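Local coordinates for protein Na-translocating NADH-quinone reductase subunit C NqrC (Shewanella oneidensis, PDB 4XHF) that is subunit C of a sodium-translocating respiratory membrane complex, here as its soluble fragment, and binds flavin mononucleotide in an FMN-binding domain, at residues 135-149 and 222-235. Residues are numbered along the deposited sequence; the frame is centred on the assembly and turned at random.
Sequences PFYGKGLWSMIYGYV and MTGRGVQRAMEFWF. With FMN (flavin mononucleotide), chain E.
The indole of Trp234 lies against strand 135-139 with Phe136 CA and Pro135 O over one face, Phe233 on the opposite face and Tyr137 O at its edge. Phe136 CA sits 4.1 Å from the centroid of the Trp234 five-membered ring, a CH-pi contact. Trp234 NE1 donates in the ring plane to a lone pair of Tyr137 O (2.9 Å), in a bond bent to 133° at the hydrogen. With CG between the backbone N and the carbonyl carbon (chi1 65°), the Tyr137 ring turns one face to Trp234 NE1, its plane at 41° to the five-membered ring, an oblique meeting with Tyr137 CE1 3.4 Å from Trp234 CZ2. The Phe136 ring receives Ala230 CB and Val227 CG1 at its edge, while Met231, extended beyond CG, sets SD obliquely 5.3 Å from the Phe136 centroid, a Met-aromatic contact, and CE 3.7 Å from Val149 CG2. Between these aromatics and the flavin the backbones close in, Gly140 CA 4.3 Å from Gly226 CA, and one water donates to Lys139 O and Gly226 O. Near the helix start, Thr223 N donates to FMN O2 (2.7 Å), and Thr223 OG1, also hydrogen-bonded to Glu168 OE1, accepts from FMN N3. Leu141 reaches FMN C4A through CD2 and Met222 CB through CD1. The helix thus packs across an antiparallel beta hairpin whose turn, with the helix N-terminal end, forms part of this FMN-binding domain's flavin pocket.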
ATOM      1  N   PRO A 135       1.250   0.794  -3.230  1.00  8.01           N
ATOM      2  CA  PRO A 135       1.412  -0.629  -2.928  1.00  9.81           C
ATOM      3  C   PRO A 135       2.528  -0.874  -1.923  1.00  8.79           C
ATOM      4  O   PRO A 135       3.553  -0.193  -1.959  1.00  9.06           O
ATOM      5  CB  PRO A 135       1.763  -1.234  -4.287  1.00 12.22           C
ATOM      6  CG  PRO A 135       2.467  -0.133  -4.999  1.00 12.47           C
ATOM      7  CD  PRO A 135       1.779   1.129  -4.562  1.00  9.57           C
ATOM      8  N   PHE A 136       2.325  -1.836  -1.033  1.00  9.03           N
ATOM      9  CA  PHE A 136       3.376  -2.259  -0.126  1.00  7.75           C
ATOM     10  C   PHE A 136       3.303  -3.766   0.013  1.00  7.23           C
ATOM     11  O   PHE A 136       2.236  -4.362  -0.129  1.00  7.11           O
ATOM     12  CB  PHE A 136       3.240  -1.581   1.239  1.00  6.66           C
ATOM     13  CG  PHE A 136       2.196  -2.193   2.115  1.00  9.78           C
ATOM     14  CD1 PHE A 136       0.854  -2.062   1.808  1.00  9.70           C
ATOM     15  CD2 PHE A 136       2.554  -2.900   3.246  1.00  9.92           C
ATOM     16  CE1 PHE A 136      -0.111  -2.621   2.614  1.00  9.16           C
ATOM     17  CE2 PHE A 136       1.594  -3.465   4.056  1.00 11.43           C
ATOM     18  CZ  PHE A 136       0.259  -3.324   3.739  1.00 11.22           C
ATOM     19  N   TYR A 137       4.449  -4.381   0.265  1.00  7.79           N
ATOM     20  CA  TYR A 137       4.492  -5.809   0.521  1.00  8.00           C
ATOM     21  C   TYR A 137       5.779  -6.168   1.238  1.00 10.14           C
ATOM     22  O   TYR A 137       6.752  -5.416   1.205  1.00 11.67           O
ATOM     23  CB  TYR A 137       4.355  -6.606  -0.779  1.00  8.90           C
ATOM     24  CG  TYR A 137       5.500  -6.437  -1.751  1.00 10.71           C
ATOM     25  CD1 TYR A 137       5.559  -5.341  -2.600  1.00 13.63           C
ATOM     26  CD2 TYR A 137       6.513  -7.383  -1.832  1.00 12.56           C
ATOM     27  CE1 TYR A 137       6.602  -5.186  -3.494  1.00 15.40           C
ATOM     28  CE2 TYR A 137       7.558  -7.237  -2.723  1.00 13.89           C
ATOM     29  CZ  TYR A 137       7.597  -6.139  -3.552  1.00 15.23           C
ATOM     30  OH  TYR A 137       8.639  -5.993  -4.439  1.00 18.54           O
ATOM     31  N   GLY A 138       5.768  -7.316   1.901  1.00 12.33           N
ATOM     32  CA  GLY A 138       6.911  -7.758   2.673  1.00 12.34           C
ATOM     33  C   GLY A 138       6.666  -9.138   3.241  1.00 12.55           C
ATOM     34  O   GLY A 138       5.526  -9.594   3.316  1.00 14.33           O
ATOM     35  N   LYS A 139       7.739  -9.810   3.638  1.00 13.65           N
ATOM     36  CA  LYS A 139       7.620 -11.144   4.199  1.00 15.02           C
ATOM     37  C   LYS A 139       7.043 -11.077   5.604  1.00 16.50           C
ATOM     38  O   LYS A 139       7.520 -10.313   6.446  1.00 18.92           O
ATOM     39  CB  LYS A 139       8.977 -11.848   4.224  1.00 17.33           C
ATOM     40  CG  LYS A 139       8.894 -13.325   4.576  1.00 20.76           C
ATOM     41  CD  LYS A 139      10.213 -13.849   5.109  1.00 24.68           C
ATOM     42  CE  LYS A 139      10.138 -15.339   5.397  1.00 33.04           C
ATOM     43  NZ  LYS A 139       9.953 -16.140   4.158  1.00 38.48           N
ATOM     44  N   GLY A 140       6.007 -11.872   5.849  1.00 15.94           N
ATOM     45  CA  GLY A 140       5.478 -12.042   7.188  1.00 15.58           C
ATOM     46  C   GLY A 140       6.355 -13.004   7.962  1.00 17.21           C
ATOM     47  O   GLY A 140       7.548 -12.757   8.148  1.00 18.82           O
ATOM     48  N   LEU A 141       5.765 -14.110   8.405  1.00 18.58           N
ATOM     49  CA  LEU A 141       6.511 -15.159   9.091  1.00 18.96           C
ATOM     50  C   LEU A 141       6.908 -16.260   8.112  1.00 17.84           C
ATOM     51  O   LEU A 141       8.018 -16.790   8.183  1.00 19.63           O
ATOM     52  CB  LEU A 141       5.686 -15.742  10.244  1.00 17.80           C
ATOM     53  CG  LEU A 141       6.336 -16.871  11.050  1.00 18.45           C
ATOM     54  CD1 LEU A 141       7.666 -16.444  11.658  1.00 18.21           C
ATOM     55  CD2 LEU A 141       5.393 -17.347  12.137  1.00 19.78           C
ATOM     56  N   TRP A 142       6.007 -16.584   7.188  1.00 15.34           N
ATOM     57  CA  TRP A 142       6.208 -17.713   6.285  1.00 17.89           C
ATOM     58  C   TRP A 142       6.000 -17.359   4.820  1.00 19.29           C
ATOM     59  O   TRP A 142       6.335 -18.149   3.937  1.00 19.56           O
ATOM     60  CB  TRP A 142       5.265 -18.860   6.659  1.00 19.65           C
ATOM     61  CG  TRP A 142       5.562 -19.442   7.995  1.00 19.34           C
ATOM     62  CD1 TRP A 142       4.760 -19.422   9.096  1.00 18.71           C
ATOM     63  CD2 TRP A 142       6.759 -20.123   8.380  1.00 21.34           C
ATOM     64  NE1 TRP A 142       5.382 -20.056  10.144  1.00 20.76           N
ATOM     65  CE2 TRP A 142       6.613 -20.494   9.729  1.00 20.09           C
ATOM     66  CE3 TRP A 142       7.942 -20.458   7.714  1.00 22.94           C
ATOM     67  CZ2 TRP A 142       7.601 -21.183  10.425  1.00 19.71           C
ATOM     68  CZ3 TRP A 142       8.921 -21.142   8.406  1.00 22.41           C
ATOM     69  CH2 TRP A 142       8.744 -21.498   9.746  1.00 20.23           C
ATOM     70  N   SER A 143       5.452 -16.178   4.558  1.00 17.93           N
ATOM     71  CA  SER A 143       5.068 -15.821   3.199  1.00 16.94           C
ATOM     72  C   SER A 143       5.116 -14.325   2.939  1.00 14.71           C
ATOM     73  O   SER A 143       5.241 -13.521   3.862  1.00 13.85           O
ATOM     74  CB  SER A 143       3.659 -16.334   2.909  1.00 16.10           C
ATOM     75  OG  SER A 143       2.713 -15.672   3.730  1.00 16.32           O
ATOM     76  N   MET A 144       5.014 -13.970   1.662  1.00 19.08           N
ATOM     77  CA  MET A 144       4.910 -12.580   1.250  1.00 18.73           C
ATOM     78  C   MET A 144       3.478 -12.097   1.429  1.00 14.02           C
ATOM     79  O   MET A 144       2.525 -12.798   1.085  1.00 14.36           O
ATOM     80  CB  MET A 144       5.342 -12.416  -0.209  1.00 20.76           C
ATOM     81  CG  MET A 144       6.800 -12.771  -0.487  1.00 24.08           C
ATOM     82  SD  MET A 144       7.991 -11.872   0.529  1.00 35.20           S
ATOM     83  CE  MET A 144       7.453 -10.191   0.261  1.00 11.06           C
ATOM     84  N   ILE A 145       3.343 -10.892   1.968  1.00 12.64           N
ATOM     85  CA  ILE A 145       2.044 -10.272   2.184  1.00 11.48           C
ATOM     86  C   ILE A 145       1.952  -9.019   1.321  1.00 10.81           C
ATOM     87  O   ILE A 145       2.833  -8.169   1.376  1.00  9.51           O
ATOM     88  CB  ILE A 145       1.831  -9.918   3.672  1.00 12.70           C
ATOM     89  CG1 ILE A 145       1.970 -11.173   4.544  1.00 12.14           C
ATOM     90  CG2 ILE A 145       0.465  -9.276   3.882  1.00 12.45           C
ATOM     91  CD1 ILE A 145       2.094 -10.888   6.031  1.00 12.88           C
ATOM     92  N   TYR A 146       0.892  -8.926   0.521  1.00 13.92           N
ATOM     93  CA  TYR A 146       0.690  -7.808  -0.401  1.00 14.57           C
ATOM     94  C   TYR A 146      -0.541  -6.988  -0.043  1.00 11.96           C
ATOM     95  O   TYR A 146      -1.565  -7.535   0.360  1.00 12.27           O
ATOM     96  CB  TYR A 146       0.541  -8.319  -1.832  1.00 14.84           C
ATOM     97  CG  TYR A 146       1.777  -8.972  -2.386  1.00 14.46           C
ATOM     98  CD1 TYR A 146       2.138 -10.256  -2.005  1.00 16.92           C
ATOM     99  CD2 TYR A 146       2.576  -8.310  -3.303  1.00 15.47           C
ATOM    100  CE1 TYR A 146       3.267 -10.856  -2.514  1.00 17.59           C
ATOM    101  CE2 TYR A 146       3.703  -8.899  -3.819  1.00 18.21           C
ATOM    102  CZ  TYR A 146       4.046 -10.172  -3.423  1.00 19.72           C
ATOM    103  OH  TYR A 146       5.177 -10.760  -3.943  1.00 25.19           O
ATOM    104  N   GLY A 147      -0.448  -5.675  -0.227  1.00 13.86           N
ATOM    105  CA  GLY A 147      -1.563  -4.797   0.066  1.00 12.24           C
ATOM    106  C   GLY A 147      -1.366  -3.382  -0.440  1.00 11.86           C
ATOM    107  O   GLY A 147      -0.439  -3.105  -1.203  1.00 12.53           O
ATOM    108  N   TYR A 148      -2.253  -2.491  -0.009  1.00 10.16           N
ATOM    109  CA  TYR A 148      -2.188  -1.077  -0.356  1.00  9.70           C
ATOM    110  C   TYR A 148      -2.425  -0.222   0.885  1.00 10.16           C
ATOM    111  O   TYR A 148      -3.205  -0.597   1.762  1.00  8.91           O
ATOM    112  CB  TYR A 148      -3.221  -0.728  -1.437  1.00 11.80           C
ATOM    113  CG  TYR A 148      -2.983  -1.408  -2.767  1.00 15.62           C
ATOM    114  CD1 TYR A 148      -2.185  -0.821  -3.741  1.00 14.88           C
ATOM    115  CD2 TYR A 148      -3.560  -2.639  -3.051  1.00 20.35           C
ATOM    116  CE1 TYR A 148      -1.967  -1.442  -4.957  1.00 16.84           C
ATOM    117  CE2 TYR A 148      -3.348  -3.267  -4.265  1.00 20.28           C
ATOM    118  CZ  TYR A 148      -2.550  -2.664  -5.214  1.00 20.37           C
ATOM    119  OH  TYR A 148      -2.334  -3.285  -6.422  1.00 25.23           O
ATOM    120  N   VAL A 149      -1.733   0.913   0.954  1.00 12.14           N
ATOM    121  CA  VAL A 149      -1.951   1.907   2.001  1.00 12.11           C
ATOM    122  C   VAL A 149      -2.318   3.253   1.390  1.00 12.71           C
ATOM    123  O   VAL A 149      -1.583   3.790   0.560  1.00 10.28           O
ATOM    124  CB  VAL A 149      -0.708   2.093   2.888  1.00 12.56           C
ATOM    125  CG1 VAL A 149      -0.972   3.123   3.982  1.00 11.33           C
ATOM    126  CG2 VAL A 149      -0.293   0.776   3.499  1.00 13.92           C
ATOM    127  N   MET A 222       4.212 -12.455  15.028  1.00 23.16           N
ATOM    128  CA  MET A 222       5.290 -12.430  14.045  1.00 21.56           C
ATOM    129  C   MET A 222       4.799 -11.941  12.685  1.00 18.58           C
ATOM    130  O   MET A 222       5.520 -11.243  11.972  1.00 17.54           O
ATOM    131  CB  MET A 222       5.917 -13.818  13.912  1.00 22.98           C
ATOM    132  CG  MET A 222       6.701 -14.257  15.142  1.00 26.69           C
ATOM    133  SD  MET A 222       8.133 -13.210  15.484  1.00 33.24           S
ATOM    134  CE  MET A 222       9.187 -13.597  14.089  1.00 36.62           C
ATOM    135  N   THR A 223       3.572 -12.310  12.327  1.00 18.14           N
ATOM    136  CA  THR A 223       2.961 -11.828  11.095  1.00 16.77           C
ATOM    137  C   THR A 223       2.810 -10.313  11.153  1.00 17.17           C
ATOM    138  O   THR A 223       3.126  -9.610  10.194  1.00 16.36           O
ATOM    139  CB  THR A 223       1.582 -12.479  10.856  1.00 14.95           C
ATOM    140  OG1 THR A 223       1.761 -13.862  10.543  1.00 15.72           O
ATOM    141  CG2 THR A 223       0.837 -11.810   9.703  1.00 13.64           C
ATOM    142  N   GLY A 224       2.328  -9.822  12.289  1.00 17.69           N
ATOM    143  CA  GLY A 224       2.084  -8.404  12.469  1.00 18.13           C
ATOM    144  C   GLY A 224       3.350  -7.578  12.354  1.00 17.26           C
ATOM    145  O   GLY A 224       3.335  -6.489  11.779  1.00 17.49           O
ATOM    146  N   ARG A 225       4.444  -8.093  12.905  1.00 18.09           N
ATOM    147  CA  ARG A 225       5.727  -7.402  12.842  1.00 19.81           C
ATOM    148  C   ARG A 225       6.224  -7.338  11.405  1.00 16.16           C
ATOM    149  O   ARG A 225       6.954  -6.422  11.030  1.00 18.03           O
ATOM    150  CB  ARG A 225       6.764  -8.097  13.723  1.00 23.57           C
ATOM    151  CG  ARG A 225       6.331  -8.289  15.165  1.00 30.46           C
ATOM    152  CD  ARG A 225       7.389  -7.784  16.133  1.00 36.51           C
ATOM    153  NE  ARG A 225       7.071  -8.131  17.520  1.00 40.77           N
ATOM    154  CZ  ARG A 225       7.914  -8.701  18.381  1.00 44.86           C
ATOM    155  NH1 ARG A 225       9.160  -9.005  18.026  1.00 46.55           N
ATOM    156  NH2 ARG A 225       7.507  -8.970  19.614  1.00 45.83           N
ATOM    157  N   GLY A 226       5.826  -8.320  10.602  1.00 14.27           N
ATOM    158  CA  GLY A 226       6.172  -8.338   9.195  1.00 15.56           C
ATOM    159  C   GLY A 226       5.495  -7.201   8.455  1.00 18.14           C
ATOM    160  O   GLY A 226       6.132  -6.483   7.686  1.00 18.27           O
ATOM    161  N   VAL A 227       4.196  -7.040   8.695  1.00 17.85           N
ATOM    162  CA  VAL A 227       3.430  -5.946   8.105  1.00 14.04           C
ATOM    163  C   VAL A 227       4.029  -4.621   8.539  1.00 13.69           C
ATOM    164  O   VAL A 227       4.131  -3.681   7.755  1.00 13.50           O
ATOM    165  CB  VAL A 227       1.945  -6.005   8.521  1.00 13.25           C
ATOM    166  CG1 VAL A 227       1.170  -4.810   7.963  1.00 13.92           C
ATOM    167  CG2 VAL A 227       1.323  -7.308   8.056  1.00 12.53           C
ATOM    168  N   GLN A 228       4.428  -4.565   9.802  1.00 16.22           N
ATOM    169  CA  GLN A 228       5.057  -3.381  10.362  1.00 18.75           C
ATOM    170  C   GLN A 228       6.345  -3.058   9.612  1.00 17.31           C
ATOM    171  O   GLN A 228       6.593  -1.908   9.249  1.00 16.16           O
ATOM    172  CB  GLN A 228       5.336  -3.601  11.848  1.00 20.12           C
ATOM    173  CG  GLN A 228       5.961  -2.427  12.575  1.00 23.25           C
ATOM    174  CD  GLN A 228       6.536  -2.841  13.904  1.00 26.37           C
ATOM    175  OE1 GLN A 228       5.807  -3.229  14.819  1.00 26.93           O
ATOM    176  NE2 GLN A 228       7.857  -2.776  14.016  1.00 30.23           N
ATOM    177  N   ARG A 229       7.153  -4.084   9.367  1.00 16.27           N
ATOM    178  CA  ARG A 229       8.414  -3.918   8.655  1.00 16.77           C
ATOM    179  C   ARG A 229       8.185  -3.627   7.176  1.00 17.38           C
ATOM    180  O   ARG A 229       8.984  -2.942   6.538  1.00 17.12           O
ATOM    181  CB  ARG A 229       9.281  -5.165   8.822  1.00 18.05           C
ATOM    182  CG  ARG A 229       9.920  -5.277  10.196  1.00 20.18           C
ATOM    183  CD  ARG A 229      10.739  -6.547  10.338  1.00 25.63           C
ATOM    184  NE  ARG A 229      10.452  -7.237  11.599  1.00 31.98           N
ATOM    185  CZ  ARG A 229       9.891  -8.441  11.706  1.00 34.14           C
ATOM    186  NH1 ARG A 229       9.543  -9.142  10.630  1.00 30.02           N
ATOM    187  NH2 ARG A 229       9.682  -8.956  12.909  1.00 40.09           N
ATOM    188  N   ALA A 230       7.086  -4.146   6.638  1.00 16.16           N
ATOM    189  CA  ALA A 230       6.730  -3.896   5.248  1.00 13.01           C
ATOM    190  C   ALA A 230       6.486  -2.410   5.030  1.00 12.38           C
ATOM    191  O   ALA A 230       6.994  -1.822   4.077  1.00 11.63           O
ATOM    192  CB  ALA A 230       5.501  -4.699   4.860  1.00 12.40           C
ATOM    193  N   MET A 231       5.715  -1.804   5.924  1.00 13.31           N
ATOM    194  CA  MET A 231       5.444  -0.377   5.839  1.00 11.23           C
ATOM    195  C   MET A 231       6.695   0.439   6.146  1.00 11.82           C
ATOM    196  O   MET A 231       6.915   1.489   5.546  1.00 12.50           O
ATOM    197  CB  MET A 231       4.314   0.010   6.791  1.00 13.38           C
ATOM    198  CG  MET A 231       2.947  -0.450   6.323  1.00 14.38           C
ATOM    199  SD  MET A 231       1.644   0.026   7.466  1.00 22.89           S
ATOM    200  CE  MET A 231       0.258  -0.891   6.801  1.00 17.79           C
ATOM    201  N   GLU A 232       7.518  -0.050   7.070  1.00 12.62           N
ATOM    202  CA  GLU A 232       8.746   0.646   7.435  1.00 13.45           C
ATOM    203  C   GLU A 232       9.668   0.808   6.231  1.00 15.06           C
ATOM    204  O   GLU A 232      10.322   1.841   6.073  1.00 15.67           O
ATOM    205  CB  GLU A 232       9.480  -0.098   8.548  1.00 13.76           C
ATOM    206  CG  GLU A 232      10.754   0.599   8.991  1.00 16.30           C
ATOM    207  CD  GLU A 232      11.484  -0.158  10.075  1.00 24.34           C
ATOM    208  OE1 GLU A 232      10.984  -1.219  10.496  1.00 27.19           O
ATOM    209  OE2 GLU A 232      12.564   0.305  10.501  1.00 26.43           O
ATOM    210  N   PHE A 233       9.727  -0.220   5.389  1.00 15.27           N
ATOM    211  CA  PHE A 233      10.561  -0.170   4.194  1.00 14.65           C
ATOM    212  C   PHE A 233       9.960   0.719   3.117  1.00 12.31           C
ATOM    213  O   PHE A 233      10.644   1.564   2.544  1.00 13.13           O
ATOM    214  CB  PHE A 233      10.773  -1.567   3.609  1.00 13.96           C
ATOM    215  CG  PHE A 233      11.511  -1.555   2.298  1.00 13.77           C
ATOM    216  CD1 PHE A 233      12.895  -1.489   2.272  1.00 14.76           C
ATOM    217  CD2 PHE A 233      10.824  -1.577   1.094  1.00 11.85           C
ATOM    218  CE1 PHE A 233      13.579  -1.462   1.073  1.00 13.04           C
ATOM    219  CE2 PHE A 233      11.506  -1.548  -0.109  1.00 12.05           C
ATOM    220  CZ  PHE A 233      12.884  -1.492  -0.119  1.00 13.07           C
ATOM    221  N   TRP A 234       8.680   0.513   2.834  1.00 11.42           N
ATOM    222  CA  TRP A 234       8.049   1.155   1.690  1.00 10.01           C
ATOM    223  C   TRP A 234       7.721   2.618   1.938  1.00 10.24           C
ATOM    224  O   TRP A 234       7.488   3.369   0.993  1.00 13.20           O
ATOM    225  CB  TRP A 234       6.796   0.383   1.290  1.00  9.69           C
ATOM    226  CG  TRP A 234       7.151  -0.814   0.477  1.00 10.41           C
ATOM    227  CD1 TRP A 234       7.103  -2.120   0.864  1.00 11.13           C
ATOM    228  CD2 TRP A 234       7.649  -0.809  -0.864  1.00 10.02           C
ATOM    229  NE1 TRP A 234       7.530  -2.932  -0.159  1.00 11.50           N
ATOM    230  CE2 TRP A 234       7.871  -2.150  -1.231  1.00 11.66           C
ATOM    231  CE3 TRP A 234       7.925   0.201  -1.791  1.00  9.74           C
ATOM    232  CZ2 TRP A 234       8.354  -2.507  -2.488  1.00 12.10           C
ATOM    233  CZ3 TRP A 234       8.401  -0.155  -3.036  1.00  9.90           C
ATOM    234  CH2 TRP A 234       8.612  -1.498  -3.374  1.00 10.98           C
ATOM    235  N   PHE A 235       7.714   3.026   3.202  1.00 10.91           N
ATOM    236  CA  PHE A 235       7.626   4.442   3.542  1.00 13.45           C
ATOM    237  C   PHE A 235       8.997   4.968   3.966  1.00 14.74           C
ATOM    238  O   PHE A 235       9.123   6.091   4.460  1.00 14.79           O
ATOM    239  CB  PHE A 235       6.586   4.668   4.640  1.00 12.93           C
ATOM    240  CG  PHE A 235       5.175   4.482   4.168  1.00 11.21           C
ATOM    241  CD1 PHE A 235       4.559   5.446   3.387  1.00 14.26           C
ATOM    242  CD2 PHE A 235       4.471   3.337   4.490  1.00 11.46           C
ATOM    243  CE1 PHE A 235       3.264   5.275   2.946  1.00 14.58           C
ATOM    244  CE2 PHE A 235       3.177   3.158   4.050  1.00 12.83           C
ATOM    245  CZ  PHE A 235       2.572   4.127   3.277  1.00 16.39           C
TER
HETATM  246  N1  FMN E 300       2.509 -16.689  14.278  1.00 25.17           N
HETATM  247  C2  FMN E 300       2.381 -15.628  13.295  1.00 23.20           C
HETATM  248  O2  FMN E 300       2.539 -14.517  13.601  1.00 18.61           O
HETATM  249  N3  FMN E 300       2.048 -15.968  11.907  1.00 25.05           N
HETATM  250  C4  FMN E 300       1.867 -17.315  11.534  1.00 25.03           C
HETATM  251  O4  FMN E 300       1.604 -17.586  10.419  1.00 21.77           O
HETATM  252  C4A FMN E 300       2.013 -18.416  12.552  1.00 27.04           C
HETATM  253  N5  FMN E 300       1.838 -19.772  12.185  1.00 30.01           N
HETATM  254  C5A FMN E 300       1.986 -20.811  13.196  1.00 28.85           C
HETATM  255  C6  FMN E 300       1.810 -22.153  12.822  1.00 31.05           C
HETATM  256  C7  FMN E 300       2.016 -23.174  13.719  1.00 33.29           C
HETATM  257  C7M FMN E 300       1.876 -24.604  13.248  1.00 34.36           C
HETATM  258  C8  FMN E 300       2.332 -22.872  15.046  1.00 33.47           C
HETATM  259  C8M FMN E 300       2.765 -23.974  16.057  1.00 31.13           C
HETATM  260  C9  FMN E 300       2.434 -21.499  15.461  1.00 32.44           C
HETATM  261  C9A FMN E 300       2.303 -20.461  14.531  1.00 29.93           C
HETATM  262  N10 FMN E 300       2.485 -19.062  14.899  1.00 29.73           N
HETATM  263  C10 FMN E 300       2.325 -18.049  13.885  1.00 27.16           C
HETATM  264  C1' FMN E 300       2.812 -18.642  16.313  1.00 31.53           C
HETATM  265  C2' FMN E 300       4.211 -18.060  16.420  1.00 34.47           C
HETATM  266  O2' FMN E 300       5.126 -19.113  16.490  1.00 38.16           O
HETATM  267  C3' FMN E 300       4.346 -17.209  17.682  1.00 33.12           C
HETATM  268  O3' FMN E 300       4.015 -18.000  18.787  1.00 28.38           O
HETATM  269  C4' FMN E 300       3.436 -15.965  17.624  1.00 32.78           C
HETATM  270  O4' FMN E 300       3.690 -15.240  16.453  1.00 34.04           O
HETATM  271  C5' FMN E 300       3.678 -15.042  18.821  1.00 30.35           C
HETATM  272  O5' FMN E 300       2.584 -14.159  18.903  1.00 29.51           O
HETATM  273  P   FMN E 300       2.668 -12.899  19.885  1.00 41.34           P
HETATM  274  O1P FMN E 300       4.119 -12.805  20.550  1.00 37.47           O
HETATM  275  O2P FMN E 300       1.557 -13.020  21.027  1.00 45.18           O
HETATM  276  O   HOH W   1       8.072  -7.625   6.194  1.00 14.18           O